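Local atomic coordinates of tautomerase domain-containing protein (Gammaproteobacteria bacterium SG8_31, PDB entry 7M59), a protein that belongs to the tautomerase superfamily of small beta-alpha-beta proteins and assembles as a hexamer, its precise role not being established. Residues Q4-Q9 / L41-P46. Residues are numbered along the deposited sequence; the frame is centred on the assembly and turned at random.
Sequences QCDIRQ and LIRETP
Cys5 N donates to Leu41 O (2.8 Å) and Cys5 O takes the N-H of Arg43, two rungs of a parallel ladder that already runs through Ile3 and Leu41, the axes of its strands 29° apart here. Ile7 repeats the pattern, its N bonded to Arg43 O and its O to Thr45 N, and Gln9 N closes the ladder on Thr45 O (2.9 Å).

On the face bearing Gln4, Asp6 and Arg43, the guanidinium is gripped along two edges. Its NE and NH2 meet the Asp6 carboxylate side-on, one nitrogen to each oxygen: NE reaches OD1 almost straight at 3.0 Å, and NH2 reaches OD2 at 2.8 Å, both on the syn sides. End-on, NH1 and NH2 share Gln4 OE1, NH1 in the carbonyl plane on a lone pair and NH2 from above it; the amide stands nearly upright to the guanidinium, 87° between planes. A bend at chi3 (-66°) turns the Arg43 head back over strand 4-8, and these bonds fix its rotation. One water joins Asp6 OD1 to Thr45 OG1, which also bonds His50.

The other face is apolar near its middle, where Ile7 CD1 lies 3.8 Å from Ile42 CG2. Beyond the strands, the Gln9 amide lies against the Pro46 ring (NE2 to CB 3.9 Å) and bonds Glu59.

The pair forms the two strands of a right-handed beta-alpha-beta unit: helix 13-31 packs on Cys5 and Ile42 through Met19, and its Lys16 salt-bridges Glu44. Antiparallel strands of two neighbouring subunits extend the sheet, and Arg43 NH1 also salt-bridges Asp6 of one of them.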
loop_
_atom_site.group_PDB
_atom_site.type_symbol
_atom_site.label_atom_id
_atom_site.label_comp_id
_atom_site.label_asym_id
_atom_site.label_seq_id
_atom_site.Cartn_x
_atom_site.Cartn_y
_atom_site.Cartn_z
ATOM N N GLN A 4 6.478 3.953 2.277
ATOM C CA GLN A 4 5.939 2.971 3.210
ATOM C C GLN A 4 6.976 1.884 3.426
ATOM O O GLN A 4 7.535 1.359 2.461
ATOM C CB GLN A 4 4.641 2.351 2.698
ATOM C CG GLN A 4 3.510 3.353 2.561
ATOM C CD GLN A 4 2.339 2.757 1.820
ATOM O OE1 GLN A 4 1.506 2.052 2.407
ATOM N NE2 GLN A 4 2.270 3.021 0.518
ATOM N N CYS A 5 7.215 1.545 4.685
ATOM C CA CYS A 5 8.254 0.589 5.064
ATOM C C CYS A 5 7.593 -0.529 5.852
ATOM O O CYS A 5 7.243 -0.339 7.019
ATOM C CB CYS A 5 9.338 1.264 5.902
ATOM S SG CYS A 5 10.020 2.744 5.162
ATOM N N ASP A 6 7.397 -1.685 5.219
ATOM C CA ASP A 6 6.866 -2.859 5.909
ATOM C C ASP A 6 8.049 -3.707 6.353
ATOM O O ASP A 6 8.671 -4.405 5.540
ATOM C CB ASP A 6 5.922 -3.648 5.013
ATOM C CG ASP A 6 4.562 -2.997 4.888
ATOM O OD1 ASP A 6 3.715 -3.194 5.794
ATOM O OD2 ASP A 6 4.351 -2.310 3.876
ATOM N N ILE A 7 8.352 -3.649 7.651
ATOM C CA ILE A 7 9.535 -4.284 8.215
ATOM C C ILE A 7 9.111 -5.314 9.254
ATOM O O ILE A 7 7.987 -5.305 9.758
ATOM C CB ILE A 7 10.495 -3.245 8.829
ATOM C CG1 ILE A 7 9.891 -2.645 10.106
ATOM C CG2 ILE A 7 10.811 -2.156 7.810
ATOM C CD1 ILE A 7 10.837 -1.645 10.814
ATOM N N ARG A 8 10.030 -6.217 9.578
ATOM C CA ARG A 8 9.737 -7.200 10.613
ATOM C C ARG A 8 9.868 -6.568 11.996
ATOM O O ARG A 8 10.729 -5.716 12.226
ATOM C CB ARG A 8 10.659 -8.413 10.475
ATOM C CG ARG A 8 10.241 -9.367 9.340
ATOM C CD ARG A 8 11.350 -10.374 9.018
ATOM N NE ARG A 8 12.538 -9.635 8.619
ATOM C CZ ARG A 8 13.782 -9.909 8.988
ATOM N NH1 ARG A 8 14.053 -10.955 9.767
ATOM N NH2 ARG A 8 14.762 -9.118 8.572
ATOM N N GLN A 9 8.991 -6.990 12.908
ATOM C CA GLN A 9 8.972 -6.493 14.277
ATOM C C GLN A 9 10.272 -6.849 14.998
ATOM O O GLN A 9 10.993 -7.768 14.610
ATOM C CB GLN A 9 7.786 -7.096 15.036
ATOM C CG GLN A 9 7.875 -8.616 15.117
ATOM C CD GLN A 9 6.604 -9.282 15.619
ATOM O OE1 GLN A 9 5.553 -8.650 15.729
ATOM N NE2 GLN A 9 6.697 -10.572 15.927
ATOM N N LEU A 41 6.305 6.131 6.545
ATOM C CA LEU A 41 5.360 5.389 7.363
ATOM C C LEU A 41 5.927 3.998 7.599
ATOM O O LEU A 41 6.298 3.315 6.642
ATOM C CB LEU A 41 3.994 5.309 6.670
ATOM C CG LEU A 41 2.981 4.417 7.377
ATOM C CD1 LEU A 41 2.549 5.084 8.685
ATOM C CD2 LEU A 41 1.804 4.210 6.457
ATOM N N ILE A 42 6.007 3.586 8.865
ATOM C CA ILE A 42 6.587 2.303 9.243
ATOM C C ILE A 42 5.479 1.393 9.754
ATOM O O ILE A 42 4.675 1.796 10.605
ATOM C CB ILE A 42 7.672 2.470 10.320
ATOM C CG1 ILE A 42 8.802 3.369 9.808
ATOM C CG2 ILE A 42 8.197 1.099 10.740
ATOM C CD1 ILE A 42 9.736 3.859 10.924
ATOM N N ARG A 43 5.438 0.166 9.244
ATOM C CA ARG A 43 4.539 -0.863 9.751
ATOM C C ARG A 43 5.354 -2.100 10.089
ATOM O O ARG A 43 6.192 -2.524 9.287
ATOM C CB ARG A 43 3.460 -1.227 8.719
ATOM C CG ARG A 43 2.424 -0.133 8.484
ATOM C CD ARG A 43 1.351 -0.600 7.480
ATOM N NE ARG A 43 1.939 -0.811 6.156
ATOM C CZ ARG A 43 1.792 0.012 5.117
ATOM N NH1 ARG A 43 1.041 1.115 5.205
ATOM N NH2 ARG A 43 2.395 -0.274 3.968
ATOM N N GLU A 44 5.101 -2.684 11.260
ATOM C CA GLU A 44 5.780 -3.900 11.695
ATOM C C GLU A 44 4.868 -5.109 11.564
ATOM O O GLU A 44 3.666 -5.026 11.835
ATOM C CB GLU A 44 6.232 -3.791 13.151
ATOM C CG GLU A 44 7.265 -2.735 13.401
ATOM C CD GLU A 44 7.498 -2.523 14.887
ATOM O OE1 GLU A 44 6.514 -2.301 15.628
ATOM O OE2 GLU A 44 8.662 -2.608 15.309
ATOM N N THR A 45 5.461 -6.236 11.195
ATOM C CA THR A 45 4.778 -7.513 11.075
ATOM C C THR A 45 5.691 -8.616 11.578
ATOM O O THR A 45 6.918 -8.454 11.609
ATOM C CB THR A 45 4.355 -7.807 9.624
ATOM O OG1 THR A 45 5.363 -7.341 8.717
ATOM C CG2 THR A 45 3.020 -7.144 9.316
ATOM N N PRO A 46 5.129 -9.755 11.972
ATOM C CA PRO A 46 5.972 -10.911 12.280
ATOM C C PRO A 46 6.725 -11.375 11.043
ATOM O O PRO A 46 6.287 -11.182 9.904
ATOM C CB PRO A 46 4.969 -11.973 12.749
ATOM C CG PRO A 46 3.741 -11.243 13.093
ATOM C CD PRO A 46 3.701 -10.032 12.212
HETATM O O HOH W 1 4.623 -4.599 7.924
HETATM O O HOH W 2 10.869 -3.580 14.049
HETATM O O HOH W 3 3.958 -7.285 14.422
#